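Local atomic coordinates of divalent-cation tolerance protein CutA (Thermotoga maritima, PDB entry 1O5J), a protein that forms a homotrimer of the CutA family and is probably involved in resistance toward heavy metals. Residues 79-84 against 90-95. Residues are numbered along the deposited sequence; the frame is centred on the assembly and turned at random.
Sequences EELRKL and PAIFTL
Ile92 lays its CD1 methyl against the flank of Leu81, 3.7 Å from Leu81 CB. The two side chains run antiparallel, overlapping along their flanks: Leu81 CD1 ends 3.9 Å from Ile92 CG2, while Ile92 CD1 goes on to the helix backbone and stops 4.2 Å from Arg82 N. What sends it there is the extended outer part of the isoleucine, with CG1 anti to the carbonyl carbon (chi1 -51°) and CD1 carried straight on (chi2 179°). Leu81 also touches Ile29 and Phe20, and Ile92 rests on Val16 and Ser18, which makes the pair part of the layer between sheet and helices.

Two residues before Ile92, in the loop that leads into the strand, the Arg82 side chain runs roughly perpendicular to that of Pro90, and its guanidinium meets Pro90 CD at a slant. Arg82 NH1 lies 3.5 Å from Pro90 CD, with Arg82 NH2 almost as close. The chain bends at chi2 and chi3 to bring the group over, and its polar end is well engaged: NH2 bonds to Glu88 O and forms a salt bridge with Glu103 of the second subunit. Beyond Ile92, residues 93-95 pair antiparallel with a strand of that subunit. Here helix 74-84 packs on strand 92-100, outermost in the sheet of its own chain but continued by the second subunit, in the ferredoxin-like alpha/beta sandwich of the trimeric CutA family.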
ATOM      1  N   GLU A  79      -0.082 -19.240  -7.832  1.00 37.99           N
ATOM      2  CA  GLU A  79      -0.803 -20.497  -8.006  1.00 41.82           C
ATOM      3  C   GLU A  79      -1.323 -21.018  -6.661  1.00 42.42           C
ATOM      4  O   GLU A  79      -2.436 -21.460  -6.591  1.00 42.97           O
ATOM      5  CB  GLU A  79      -0.014 -21.529  -8.841  1.00 45.17           C
ATOM      6  CG  GLU A  79       1.259 -22.066  -8.238  1.00 52.36           C
ATOM      7  CD  GLU A  79       2.041 -22.960  -9.203  1.00 48.20           C
ATOM      8  OE1 GLU A  79       1.789 -22.891 -10.431  1.00 60.77           O
ATOM      9  OE2 GLU A  79       2.907 -23.732  -8.723  1.00 49.85           O
ATOM     10  N   GLU A  80      -0.581 -20.831  -5.571  1.00 45.38           N
ATOM     11  CA  GLU A  80      -1.068 -21.219  -4.228  1.00 42.70           C
ATOM     12  C   GLU A  80      -2.202 -20.312  -3.728  1.00 40.61           C
ATOM     13  O   GLU A  80      -3.190 -20.784  -3.184  1.00 38.76           O
ATOM     14  CB  GLU A  80       0.069 -21.194  -3.217  1.00 44.13           C
ATOM     15  CG  GLU A  80      -0.280 -21.799  -1.865  1.00 45.09           C
ATOM     16  CD  GLU A  80      -0.325 -23.319  -1.892  1.00 53.73           C
ATOM     17  OE1 GLU A  80       0.151 -23.901  -2.874  1.00 49.88           O
ATOM     18  OE2 GLU A  80      -0.824 -23.939  -0.923  1.00 56.59           O
ATOM     19  N   LEU A  81      -2.057 -19.006  -3.872  1.00 40.26           N
ATOM     20  CA  LEU A  81      -3.147 -18.098  -3.506  1.00 43.02           C
ATOM     21  C   LEU A  81      -4.388 -18.409  -4.320  1.00 41.30           C
ATOM     22  O   LEU A  81      -5.476 -18.348  -3.801  1.00 43.17           O
ATOM     23  CB  LEU A  81      -2.792 -16.648  -3.798  1.00 41.97           C
ATOM     24  CG  LEU A  81      -2.255 -15.831  -2.668  1.00 49.08           C
ATOM     25  CD1 LEU A  81      -1.889 -14.463  -3.234  1.00 50.88           C
ATOM     26  CD2 LEU A  81      -3.301 -15.743  -1.534  1.00 46.19           C
ATOM     27  N   ARG A  82      -4.202 -18.718  -5.592  1.00 40.22           N
ATOM     28  CA  ARG A  82      -5.301 -19.091  -6.483  1.00 43.64           C
ATOM     29  C   ARG A  82      -6.040 -20.307  -5.913  1.00 44.23           C
ATOM     30  O   ARG A  82      -7.262 -20.357  -5.902  1.00 44.42           O
ATOM     31  CB  ARG A  82      -4.757 -19.463  -7.864  1.00 48.20           C
ATOM     32  CG  ARG A  82      -5.568 -19.026  -9.052  1.00 57.39           C
ATOM     33  CD  ARG A  82      -6.847 -19.774  -9.261  1.00 61.80           C
ATOM     34  NE  ARG A  82      -7.803 -19.435  -8.212  1.00 68.09           N
ATOM     35  CZ  ARG A  82      -8.782 -18.528  -8.302  1.00 66.08           C
ATOM     36  NH1 ARG A  82      -9.546 -18.344  -7.228  1.00 53.11           N
ATOM     37  NH2 ARG A  82      -9.054 -17.882  -9.453  1.00 59.22           N
ATOM     38  N   LYS A  83      -5.304 -21.301  -5.439  1.00 40.88           N
ATOM     39  CA  LYS A  83      -5.968 -22.493  -4.973  1.00 41.28           C
ATOM     40  C   LYS A  83      -6.647 -22.318  -3.618  1.00 39.89           C
ATOM     41  O   LYS A  83      -7.678 -22.929  -3.350  1.00 39.39           O
ATOM     42  CB  LYS A  83      -5.011 -23.678  -4.964  1.00 45.04           C
ATOM     43  CG  LYS A  83      -4.297 -23.928  -3.675  1.00 48.51           C
ATOM     44  CD  LYS A  83      -4.067 -25.392  -3.444  1.00 48.01           C
ATOM     45  CE  LYS A  83      -3.095 -25.583  -2.300  1.00 56.28           C
ATOM     46  N   LEU A  84      -6.088 -21.466  -2.784  1.00 35.43           N
ATOM     47  CA  LEU A  84      -6.602 -21.260  -1.437  1.00 38.02           C
ATOM     48  C   LEU A  84      -7.706 -20.224  -1.341  1.00 39.58           C
ATOM     49  O   LEU A  84      -8.391 -20.149  -0.311  1.00 40.25           O
ATOM     50  CB  LEU A  84      -5.473 -20.875  -0.481  1.00 36.94           C
ATOM     51  CG  LEU A  84      -4.462 -21.991  -0.135  1.00 36.64           C
ATOM     52  CD1 LEU A  84      -3.432 -21.392   0.825  1.00 40.22           C
ATOM     53  CD2 LEU A  84      -5.121 -23.218   0.456  1.00 38.91           C
ATOM     54  N   PRO A  90     -10.276 -13.560  -7.402  1.00 39.61           N
ATOM     55  CA  PRO A  90      -9.688 -12.710  -6.393  1.00 41.25           C
ATOM     56  C   PRO A  90      -8.790 -11.654  -7.019  1.00 42.07           C
ATOM     57  O   PRO A  90      -8.257 -11.871  -8.118  1.00 39.39           O
ATOM     58  CB  PRO A  90      -8.844 -13.676  -5.588  1.00 41.33           C
ATOM     59  CG  PRO A  90      -8.458 -14.718  -6.598  1.00 39.09           C
ATOM     60  CD  PRO A  90      -9.639 -14.880  -7.465  1.00 39.70           C
ATOM     61  N   ALA A  91      -8.640 -10.533  -6.310  1.00 41.11           N
ATOM     62  CA  ALA A  91      -7.640  -9.548  -6.661  1.00 42.92           C
ATOM     63  C   ALA A  91      -6.290 -10.129  -6.192  1.00 41.38           C
ATOM     64  O   ALA A  91      -6.093 -10.406  -5.016  1.00 43.73           O
ATOM     65  CB  ALA A  91      -7.916  -8.234  -5.967  1.00 45.44           C
ATOM     66  N   ILE A  92      -5.419 -10.397  -7.139  1.00 40.02           N
ATOM     67  CA  ILE A  92      -4.017 -10.741  -6.859  1.00 38.96           C
ATOM     68  C   ILE A  92      -3.200  -9.959  -7.876  1.00 39.74           C
ATOM     69  O   ILE A  92      -3.412 -10.105  -9.090  1.00 40.16           O
ATOM     70  CB  ILE A  92      -3.751 -12.240  -7.003  1.00 34.44           C
ATOM     71  CG1 ILE A  92      -4.744 -13.085  -6.221  1.00 42.75           C
ATOM     72  CG2 ILE A  92      -2.322 -12.569  -6.563  1.00 42.60           C
ATOM     73  CD1 ILE A  92      -4.521 -14.580  -6.377  1.00 43.61           C
ATOM     74  N   PHE A  93      -2.303  -9.105  -7.386  1.00 40.16           N
ATOM     75  CA  PHE A  93      -1.418  -8.326  -8.240  1.00 38.74           C
ATOM     76  C   PHE A  93      -0.128  -7.987  -7.483  1.00 37.82           C
ATOM     77  O   PHE A  93      -0.059  -8.059  -6.234  1.00 38.40           O
ATOM     78  CB  PHE A  93      -2.107  -7.064  -8.787  1.00 39.69           C
ATOM     79  CG  PHE A  93      -2.577  -6.110  -7.717  1.00 43.45           C
ATOM     80  CD1 PHE A  93      -1.707  -5.149  -7.206  1.00 40.35           C
ATOM     81  CD2 PHE A  93      -3.886  -6.146  -7.261  1.00 43.68           C
ATOM     82  CE1 PHE A  93      -2.121  -4.257  -6.249  1.00 46.04           C
ATOM     83  CE2 PHE A  93      -4.297  -5.260  -6.278  1.00 41.36           C
ATOM     84  CZ  PHE A  93      -3.407  -4.308  -5.763  1.00 37.77           C
ATOM     85  N   THR A  94       0.886  -7.635  -8.255  1.00 37.74           N
ATOM     86  CA  THR A  94       2.254  -7.436  -7.779  1.00 39.00           C
ATOM     87  C   THR A  94       2.644  -5.972  -7.928  1.00 38.13           C
ATOM     88  O   THR A  94       2.530  -5.420  -9.032  1.00 38.90           O
ATOM     89  CB  THR A  94       3.193  -8.285  -8.695  1.00 37.89           C
ATOM     90  OG1 THR A  94       2.908  -9.661  -8.490  1.00 34.69           O
ATOM     91  CG2 THR A  94       4.694  -8.145  -8.331  1.00 39.88           C
ATOM     92  N   LEU A  95       3.111  -5.337  -6.850  1.00 40.61           N
ATOM     93  CA  LEU A  95       3.737  -3.982  -6.960  1.00 39.11           C
ATOM     94  C   LEU A  95       5.241  -4.081  -7.149  1.00 42.84           C
ATOM     95  O   LEU A  95       5.886  -4.968  -6.613  1.00 42.20           O
ATOM     96  CB  LEU A  95       3.406  -3.105  -5.754  1.00 44.51           C
ATOM     97  CG  LEU A  95       1.901  -2.926  -5.493  1.00 42.51           C
ATOM     98  CD1 LEU A  95       1.600  -2.340  -4.147  1.00 53.27           C
ATOM     99  CD2 LEU A  95       1.295  -2.040  -6.575  1.00 49.13           C
TER